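Local coordinates for transcriptional regulator, LacI family (Lactobacillus brevis, PDB 3JY6), which probably binds operator DNA as a LacI-type transcription factor, this fragment being its two-lobed regulatory domain with a periplasmic-binding-protein fold, at residues 67-72 with 88-93; 11-16 with 41-46; 126-131 with 151-156. All coordinates share one frame; numbering follows the deposited sequence.

Contact 1: residues 67-72 with 88-93; sequences LILQSF and VVSVDR
Two donors of strand 88-91 grip Leu-69 O: Ser-90 OG at 3.2 Å and Val-91 N at 2.7 Å, approaching from opposite faces of the carbonyl plane. The hydroxyl gets there because OG stands anti to the backbone N of Ser-90 (chi1 -155°). Around this doubly used carbonyl runs a parallel ladder, with Leu-69 N giving a nearly straight bond to Val-89 O at 2.7 Å and Val-89 N bonding Leu-67 O. Beside it, Ile-68 and Val-91 lie alongside each other, their CG2 methyls 3.9 Å apart. Past the strand ends, Arg-93 bends at chi2 and chi3 and folds back: its NH1 hydrogen-bonds Ser-71 O at 3.1 Å, the oxygen near the guanidinium edge but 27° out of its plane, and Arg-93 CD packs against Ser-71 O, 3.3 Å away. A leucine in place of Arg-93 would take away this donor, and Ser-71 O would probably be left without its mate from 88-93. Ser-71 is positioned from its other end, OG bonding Ile-13 O, while Gln-70 OE1 is held by Ser-22. Helix 75-82 connects the two strands as a beta-alpha-beta unit; Ile-68, Val-89 and Val-91 pack on helix 236-251, and strand 9-14 flanks 66-70 in the sheet.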
loop_
_atom_site.group_PDB
_atom_site.type_symbol
_atom_site.label_atom_id
_atom_site.label_comp_id
_atom_site.label_asym_id
_atom_site.label_seq_id
_atom_site.Cartn_x
_atom_site.Cartn_y
_atom_site.Cartn_z
ATOM N N LEU A 67 -19.870 1.011 -10.626
ATOM C CA LEU A 67 -19.114 0.105 -9.793
ATOM C C LEU A 67 -17.974 -0.538 -10.568
ATOM O O LEU A 67 -18.180 -1.106 -11.641
ATOM C CB LEU A 67 -20.035 -1.005 -9.243
ATOM C CG LEU A 67 -19.371 -2.179 -8.509
ATOM C CD1 LEU A 67 -18.640 -1.652 -7.289
ATOM C CD2 LEU A 67 -20.397 -3.213 -8.103
ATOM N N ILE A 68 -16.767 -0.416 -10.033
ATOM C CA ILE A 68 -15.614 -1.061 -10.641
ATOM C C ILE A 68 -15.270 -2.123 -9.607
ATOM O O ILE A 68 -14.965 -1.818 -8.444
ATOM C CB ILE A 68 -14.455 -0.087 -10.871
ATOM C CG1 ILE A 68 -14.906 1.017 -11.839
ATOM C CG2 ILE A 68 -13.271 -0.837 -11.437
ATOM C CD1 ILE A 68 -13.830 1.986 -12.250
ATOM N N LEU A 69 -15.353 -3.376 -10.030
ATOM C CA LEU A 69 -15.146 -4.490 -9.120
ATOM C C LEU A 69 -13.821 -5.239 -9.248
ATOM O O LEU A 69 -13.549 -5.878 -10.263
ATOM C CB LEU A 69 -16.310 -5.464 -9.303
ATOM C CG LEU A 69 -16.576 -6.583 -8.306
ATOM C CD1 LEU A 69 -17.005 -5.991 -6.966
ATOM C CD2 LEU A 69 -17.682 -7.489 -8.867
ATOM N N GLN A 70 -12.997 -5.160 -8.211
ATOM C CA GLN A 70 -11.720 -5.862 -8.211
ATOM C C GLN A 70 -11.746 -6.728 -6.960
ATOM O O GLN A 70 -10.782 -6.764 -6.187
ATOM C CB GLN A 70 -10.554 -4.860 -8.157
ATOM C CG GLN A 70 -9.167 -5.456 -8.465
ATOM C CD GLN A 70 -8.372 -5.795 -7.223
ATOM O OE1 GLN A 70 -8.095 -4.927 -6.391
ATOM N NE2 GLN A 70 -7.987 -7.063 -7.094
ATOM N N SER A 71 -12.873 -7.406 -6.756
ATOM C CA SER A 71 -13.050 -8.255 -5.587
ATOM C C SER A 71 -13.657 -9.635 -5.844
ATOM O O SER A 71 -13.640 -10.131 -6.970
ATOM C CB SER A 71 -13.859 -7.499 -4.538
ATOM O OG SER A 71 -14.566 -6.435 -5.145
ATOM N N PHE A 72 -14.210 -10.229 -4.790
ATOM C CA PHE A 72 -14.764 -11.585 -4.818
ATOM C C PHE A 72 -16.202 -11.847 -5.280
ATOM O O PHE A 72 -16.505 -12.952 -5.711
ATOM C CB PHE A 72 -14.606 -12.191 -3.426
ATOM C CG PHE A 72 -13.398 -11.696 -2.678
ATOM C CD1 PHE A 72 -12.113 -12.055 -3.082
ATOM C CD2 PHE A 72 -13.546 -10.875 -1.556
ATOM C CE1 PHE A 72 -10.986 -11.607 -2.375
ATOM C CE2 PHE A 72 -12.434 -10.421 -0.845
ATOM C CZ PHE A 72 -11.151 -10.787 -1.253
ATOM N N VAL A 88 -21.426 -1.779 -14.388
ATOM C CA VAL A 88 -20.370 -2.467 -13.657
ATOM C C VAL A 88 -19.235 -2.879 -14.579
ATOM O O VAL A 88 -19.464 -3.235 -15.739
ATOM C CB VAL A 88 -20.907 -3.765 -12.991
ATOM C CG1 VAL A 88 -19.809 -4.448 -12.183
ATOM C CG2 VAL A 88 -22.123 -3.444 -12.094
ATOM N N VAL A 89 -18.009 -2.819 -14.066
ATOM C CA VAL A 89 -16.836 -3.270 -14.807
ATOM C C VAL A 89 -16.012 -4.044 -13.789
ATOM O O VAL A 89 -15.823 -3.581 -12.669
ATOM C CB VAL A 89 -15.966 -2.106 -15.366
ATOM C CG1 VAL A 89 -14.728 -2.672 -16.053
ATOM C CG2 VAL A 89 -16.738 -1.303 -16.378
ATOM N N SER A 90 -15.537 -5.224 -14.169
ATOM C CA SER A 90 -14.731 -6.038 -13.268
ATOM C C SER A 90 -13.256 -5.987 -13.694
ATOM O O SER A 90 -12.936 -5.800 -14.869
ATOM C CB SER A 90 -15.242 -7.484 -13.271
ATOM O OG SER A 90 -14.903 -8.139 -12.059
ATOM N N VAL A 91 -12.363 -6.137 -12.730
ATOM C CA VAL A 91 -10.937 -6.088 -13.019
ATOM C C VAL A 91 -10.134 -7.167 -12.307
ATOM O O VAL A 91 -10.401 -7.498 -11.147
ATOM C CB VAL A 91 -10.331 -4.715 -12.620
ATOM C CG1 VAL A 91 -8.862 -4.643 -13.041
ATOM C CG2 VAL A 91 -11.128 -3.593 -13.257
ATOM N N ASP A 92 -9.161 -7.715 -13.032
ATOM C CA ASP A 92 -8.233 -8.720 -12.515
ATOM C C ASP A 92 -8.892 -9.994 -11.993
ATOM O O ASP A 92 -8.392 -10.602 -11.053
ATOM C CB ASP A 92 -7.391 -8.090 -11.393
ATOM C CG ASP A 92 -6.200 -8.944 -11.003
ATOM O OD1 ASP A 92 -5.368 -9.236 -11.883
ATOM O OD2 ASP A 92 -6.088 -9.329 -9.820
ATOM N N ARG A 93 -9.985 -10.421 -12.615
ATOM C CA ARG A 93 -10.688 -11.600 -12.130
ATOM C C ARG A 93 -10.647 -12.874 -12.941
ATOM O O ARG A 93 -10.785 -13.954 -12.382
ATOM C CB ARG A 93 -12.151 -11.247 -11.849
ATOM C CG ARG A 93 -12.383 -10.664 -10.465
ATOM C CD ARG A 93 -12.222 -11.748 -9.420
ATOM N NE ARG A 93 -13.052 -12.913 -9.734
ATOM C CZ ARG A 93 -14.366 -12.986 -9.532
ATOM N NH1 ARG A 93 -15.024 -11.959 -9.002
ATOM N NH2 ARG A 93 -15.025 -14.087 -9.874
#

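Contact 2: residues 11-16 with 41-46; sequences AVIVAN and VLFDAN
Phe-43 lies across Ile-13 at a slant, Ile-13 CG1 meeting Phe-43 CB at 3.8 Å, while the ring reaches toward the start of strand 9-14, with Phe-43 CE2 3.6 Å from Ala-11 CB. CG lies anti to the carbonyl carbon (chi1 -72°) and chi2 near -91° turns the ring, leaving Val-12 O at its edge, in its plane; the same oxygen accepts Phe-43 N at 2.8 Å. Val-14 and Leu-42 are set at about a right angle, CG1 of Val-14 touching CD1 of Leu-42 at 3.6 Å. These pairs belong to the beta-alpha-beta unit of strand 9-14, helix 20-34 and strand 39-44, part of the parallel sheet of one lobe of the periplasmic-binding-protein fold. Helix 20-34 covers Val-12 and Leu-42, whereas helix 49-60 packs on Ile-13 and Phe-43. Parallel pairing continues as far as Ala-45 N, 3.0 Å from Val-14 O. Near this end, Asn-16 and Asp-44 lie side by side, their amide and carboxylate planes 36° apart, and Asp-44 OD1 stands 3.4 Å from Asn-16 CA and takes Ile-17 N. Asn-16 OD1 accepts Asp-18 N and also Lys-27 NZ of the second subunit, which salt-bridges Asp-44 OD2 and hydrogen-bonds Asn-46 OD1; Leu-42 packs on Leu-42 of that subunit.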
loop_
_atom_site.group_PDB
_atom_site.type_symbol
_atom_site.label_atom_id
_atom_site.label_comp_id
_atom_site.label_asym_id
_atom_site.label_seq_id
_atom_site.Cartn_x
_atom_site.Cartn_y
_atom_site.Cartn_z
ATOM N N ALA A 11 -18.044 3.914 -7.380
ATOM C CA ALA A 11 -17.522 3.080 -6.308
ATOM C C ALA A 11 -16.488 2.108 -6.846
ATOM O O ALA A 11 -16.678 1.481 -7.881
ATOM C CB ALA A 11 -18.657 2.296 -5.622
ATOM N N VAL A 12 -15.378 1.982 -6.133
ATOM C CA VAL A 12 -14.350 1.047 -6.545
ATOM C C VAL A 12 -14.124 0.118 -5.354
ATOM O O VAL A 12 -13.712 0.567 -4.291
ATOM C CB VAL A 12 -13.052 1.782 -6.904
ATOM C CG1 VAL A 12 -12.041 0.792 -7.456
ATOM C CG2 VAL A 12 -13.343 2.900 -7.934
ATOM N N ILE A 13 -14.427 -1.163 -5.512
ATOM C CA ILE A 13 -14.221 -2.093 -4.400
ATOM C C ILE A 13 -13.018 -2.980 -4.692
ATOM O O ILE A 13 -13.035 -3.749 -5.649
ATOM C CB ILE A 13 -15.454 -3.017 -4.164
ATOM C CG1 ILE A 13 -16.686 -2.195 -3.789
ATOM C CG2 ILE A 13 -15.181 -3.969 -3.012
ATOM C CD1 ILE A 13 -17.943 -3.072 -3.504
ATOM N N VAL A 14 -11.972 -2.870 -3.876
ATOM C CA VAL A 14 -10.794 -3.712 -4.084
ATOM C C VAL A 14 -10.771 -4.849 -3.067
ATOM O O VAL A 14 -11.383 -4.758 -2.003
ATOM C CB VAL A 14 -9.477 -2.902 -3.992
ATOM C CG1 VAL A 14 -9.514 -1.784 -5.011
ATOM C CG2 VAL A 14 -9.279 -2.344 -2.586
ATOM N N ALA A 15 -10.079 -5.927 -3.418
ATOM C CA ALA A 15 -9.966 -7.091 -2.553
ATOM C C ALA A 15 -9.364 -6.733 -1.198
ATOM O O ALA A 15 -9.864 -7.141 -0.158
ATOM C CB ALA A 15 -9.120 -8.177 -3.260
ATOM N N ASN A 16 -8.293 -5.951 -1.206
ATOM C CA ASN A 16 -7.634 -5.552 0.040
ATOM C C ASN A 16 -6.747 -4.332 -0.240
ATOM O O ASN A 16 -5.868 -4.379 -1.100
ATOM C CB ASN A 16 -6.779 -6.706 0.566
ATOM C CG ASN A 16 -6.287 -6.474 1.984
ATOM O OD1 ASN A 16 -6.107 -5.333 2.420
ATOM N ND2 ASN A 16 -6.048 -7.561 2.707
ATOM N N VAL A 41 -14.242 6.488 -5.643
ATOM C CA VAL A 41 -14.376 6.335 -4.210
ATOM C C VAL A 41 -13.873 4.925 -3.910
ATOM O O VAL A 41 -14.356 3.961 -4.506
ATOM C CB VAL A 41 -15.853 6.448 -3.792
ATOM C CG1 VAL A 41 -15.985 6.155 -2.323
ATOM C CG2 VAL A 41 -16.401 7.852 -4.123
ATOM N N LEU A 42 -12.929 4.800 -2.979
ATOM C CA LEU A 42 -12.360 3.494 -2.661
ATOM C C LEU A 42 -12.982 2.774 -1.470
ATOM O O LEU A 42 -13.134 3.336 -0.377
ATOM C CB LEU A 42 -10.843 3.624 -2.464
ATOM C CG LEU A 42 -9.993 2.349 -2.303
ATOM C CD1 LEU A 42 -10.226 1.370 -3.455
ATOM C CD2 LEU A 42 -8.514 2.758 -2.289
ATOM N N PHE A 43 -13.344 1.518 -1.705
ATOM C CA PHE A 43 -13.944 0.668 -0.687
ATOM C C PHE A 43 -13.007 -0.524 -0.518
ATOM O O PHE A 43 -12.500 -1.068 -1.506
ATOM C CB PHE A 43 -15.324 0.166 -1.146
ATOM C CG PHE A 43 -16.397 1.227 -1.148
ATOM C CD1 PHE A 43 -17.189 1.440 -0.025
ATOM C CD2 PHE A 43 -16.594 2.030 -2.269
ATOM C CE1 PHE A 43 -18.167 2.443 -0.013
ATOM C CE2 PHE A 43 -17.564 3.033 -2.268
ATOM C CZ PHE A 43 -18.350 3.240 -1.135
ATOM N N ASP A 44 -12.809 -0.937 0.731
ATOM C CA ASP A 44 -11.922 -2.047 1.067
ATOM C C ASP A 44 -12.708 -3.299 1.496
ATOM O O ASP A 44 -13.334 -3.322 2.548
ATOM C CB ASP A 44 -10.969 -1.575 2.181
ATOM C CG ASP A 44 -10.092 -2.680 2.736
ATOM O OD1 ASP A 44 -9.641 -3.559 1.967
ATOM O OD2 ASP A 44 -9.838 -2.645 3.962
ATOM N N ALA A 45 -12.678 -4.337 0.666
ATOM C CA ALA A 45 -13.379 -5.579 0.987
ATOM C C ALA A 45 -12.670 -6.288 2.151
ATOM O O ALA A 45 -13.246 -7.164 2.809
ATOM C CB ALA A 45 -13.445 -6.474 -0.237
ATOM N N ASN A 46 -11.418 -5.902 2.396
ATOM C CA ASN A 46 -10.640 -6.450 3.507
ATOM C C ASN A 46 -10.645 -7.981 3.528
ATOM O O ASN A 46 -10.700 -8.604 4.580
ATOM C CB ASN A 46 -11.204 -5.877 4.815
ATOM C CG ASN A 46 -10.242 -6.003 5.988
ATOM O OD1 ASN A 46 -9.024 -6.121 5.812
ATOM N ND2 ASN A 46 -10.788 -5.950 7.199
#

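Contact 3: residues 126-131 with 151-156; sequences VVVLTS and QDVDVL
Thr-130 N comes to the flat peptide carbonyl of Leu-156 from 33° out of its plane, 3.1 Å from the oxygen, and Leu-156 N bonds Val-128 O at 2.7 Å. A third carbonyl is met in its plane: Thr-130 OG1 bonds Ser-131 O on a lone pair, which ties up the hydroxyl within its own strand. Asp-154 OD2 accepts a hydrogen bond from His-125 NE2, at the start of the neighbouring strand. The rest of the contact is aliphatic. Leu-129 and Leu-156 run side by side, pointing the same way, with Leu-129 CD1 3.8 Å from Leu-156 CG and 3.6 Å from Leu-156 O. On the opposite face, Val-128 CG2 meets Val-153 CG1 obliquely at 3.8 Å. Val-155 has CG1 between the backbone N and carbonyl carbon (chi1 60°), which leaves CG2 anti to N and 4.1 Å from Thr-130 CG2. The valine face, Val-126, Val-128 and Val-153, rests on helix 137-147, the crossover of this parallel beta-alpha-beta unit. Val-127, Asp-154 and Leu-156 turn to helix 165-177 instead. Strand 125-131 is paired on its far edge with strand 183-187, and strand 152-158 is an outermost strand of the sheet within this chain.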
loop_
_atom_site.group_PDB
_atom_site.type_symbol
_atom_site.label_atom_id
_atom_site.label_comp_id
_atom_site.label_asym_id
_atom_site.label_seq_id
_atom_site.Cartn_x
_atom_site.Cartn_y
_atom_site.Cartn_z
ATOM N N VAL A 126 11.169 -25.346 -10.910
ATOM C CA VAL A 126 10.385 -24.215 -10.440
ATOM C C VAL A 126 9.672 -24.504 -9.127
ATOM O O VAL A 126 9.002 -25.525 -8.972
ATOM C CB VAL A 126 9.343 -23.784 -11.487
ATOM C CG1 VAL A 126 8.708 -22.456 -11.068
ATOM C CG2 VAL A 126 9.998 -23.663 -12.850
ATOM N N VAL A 127 9.842 -23.595 -8.177
ATOM C CA VAL A 127 9.217 -23.706 -6.871
ATOM C C VAL A 127 8.161 -22.619 -6.826
ATOM O O VAL A 127 8.470 -21.436 -6.700
ATOM C CB VAL A 127 10.249 -23.495 -5.737
ATOM C CG1 VAL A 127 9.545 -23.489 -4.381
ATOM C CG2 VAL A 127 11.289 -24.607 -5.769
ATOM N N VAL A 128 6.908 -23.033 -6.951
ATOM C CA VAL A 128 5.786 -22.107 -6.950
ATOM C C VAL A 128 5.311 -21.785 -5.534
ATOM O O VAL A 128 4.986 -22.685 -4.761
ATOM C CB VAL A 128 4.600 -22.698 -7.732
ATOM C CG1 VAL A 128 3.478 -21.683 -7.813
ATOM C CG2 VAL A 128 5.044 -23.135 -9.121
ATOM N N LEU A 129 5.281 -20.500 -5.195
ATOM C CA LEU A 129 4.808 -20.060 -3.883
ATOM C C LEU A 129 3.499 -19.329 -4.162
ATOM O O LEU A 129 3.482 -18.356 -4.928
ATOM C CB LEU A 129 5.818 -19.120 -3.231
ATOM C CG LEU A 129 5.467 -18.542 -1.857
ATOM C CD1 LEU A 129 5.217 -19.668 -0.840
ATOM C CD2 LEU A 129 6.604 -17.631 -1.402
ATOM N N THR A 130 2.406 -19.773 -3.540
ATOM C CA THR A 130 1.110 -19.158 -3.827
ATOM C C THR A 130 0.049 -19.262 -2.725
ATOM O O THR A 130 0.187 -20.024 -1.760
ATOM C CB THR A 130 0.507 -19.819 -5.090
ATOM O OG1 THR A 130 -0.717 -19.179 -5.451
ATOM C CG2 THR A 130 0.209 -21.286 -4.817
ATOM N N SER A 131 -1.012 -18.476 -2.874
ATOM C CA SER A 131 -2.130 -18.561 -1.947
ATOM C C SER A 131 -2.880 -19.754 -2.539
ATOM O O SER A 131 -2.683 -20.075 -3.708
ATOM C CB SER A 131 -3.003 -17.309 -2.000
ATOM O OG SER A 131 -2.295 -16.179 -1.518
ATOM N N GLN A 151 9.469 -28.620 -16.366
ATOM C CA GLN A 151 9.417 -30.037 -16.017
ATOM C C GLN A 151 9.224 -30.225 -14.521
ATOM O O GLN A 151 8.150 -30.610 -14.055
ATOM C CB GLN A 151 10.712 -30.737 -16.463
ATOM N N ASP A 152 10.295 -29.957 -13.784
ATOM C CA ASP A 152 10.312 -30.092 -12.339
ATOM C C ASP A 152 9.633 -28.880 -11.729
ATOM O O ASP A 152 10.209 -27.792 -11.708
ATOM C CB ASP A 152 11.759 -30.179 -11.854
ATOM C CG ASP A 152 11.866 -30.556 -10.389
ATOM O OD1 ASP A 152 10.818 -30.670 -9.723
ATOM O OD2 ASP A 152 13.005 -30.738 -9.904
ATOM N N VAL A 153 8.406 -29.073 -11.243
ATOM C CA VAL A 153 7.644 -27.995 -10.627
ATOM C C VAL A 153 7.047 -28.464 -9.312
ATOM O O VAL A 153 6.327 -29.454 -9.270
ATOM C CB VAL A 153 6.494 -27.516 -11.539
ATOM C CG1 VAL A 153 5.715 -26.401 -10.859
ATOM C CG2 VAL A 153 7.044 -27.042 -12.861
ATOM N N ASP A 154 7.365 -27.758 -8.237
ATOM C CA ASP A 154 6.839 -28.083 -6.920
ATOM C C ASP A 154 5.982 -26.901 -6.495
ATOM O O ASP A 154 6.249 -25.767 -6.894
ATOM C CB ASP A 154 7.981 -28.294 -5.935
ATOM C CG ASP A 154 8.798 -29.530 -6.257
ATOM O OD1 ASP A 154 8.201 -30.632 -6.344
ATOM O OD2 ASP A 154 10.034 -29.404 -6.422
ATOM N N VAL A 155 4.952 -27.144 -5.696
ATOM C CA VAL A 155 4.079 -26.050 -5.281
ATOM C C VAL A 155 3.919 -25.924 -3.775
ATOM O O VAL A 155 3.775 -26.919 -3.075
ATOM C CB VAL A 155 2.682 -26.197 -5.928
ATOM C CG1 VAL A 155 2.053 -27.495 -5.507
ATOM C CG2 VAL A 155 1.786 -25.030 -5.541
ATOM N N LEU A 156 3.960 -24.690 -3.284
ATOM C CA LEU A 156 3.800 -24.418 -1.862
ATOM C C LEU A 156 2.653 -23.450 -1.626
ATOM O O LEU A 156 2.800 -22.224 -1.741
ATOM C CB LEU A 156 5.088 -23.851 -1.257
ATOM C CG LEU A 156 4.980 -23.292 0.168
ATOM C CD1 LEU A 156 4.212 -24.248 1.071
ATOM C CD2 LEU A 156 6.367 -23.035 0.719
#

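In the fold
Contacts 1 and 2 are neighbouring pieces of one parallel sheet, their centres 10 Å apart. Strand 9-14 stands between 39-44 and 66-70, and the join is made by Ile-68 N with Ala-11 O and Gln-70 N with Ile-13 O, each 2.9 Å and probably hydrogen-bonded. Contact 3 belongs to the separate sheet of the other lobe, its centre about 28 and 30 Å from those of contacts 1 and 2, on the opposite side of the chain's centre. Its nearest atoms stay about 10 Å from either. LacI-family relatives bind effectors between two such lobes; a similar cleft would lie between contact 3's lobe and that of contacts 1 and 2. Contact 2 alone meets the second subunit.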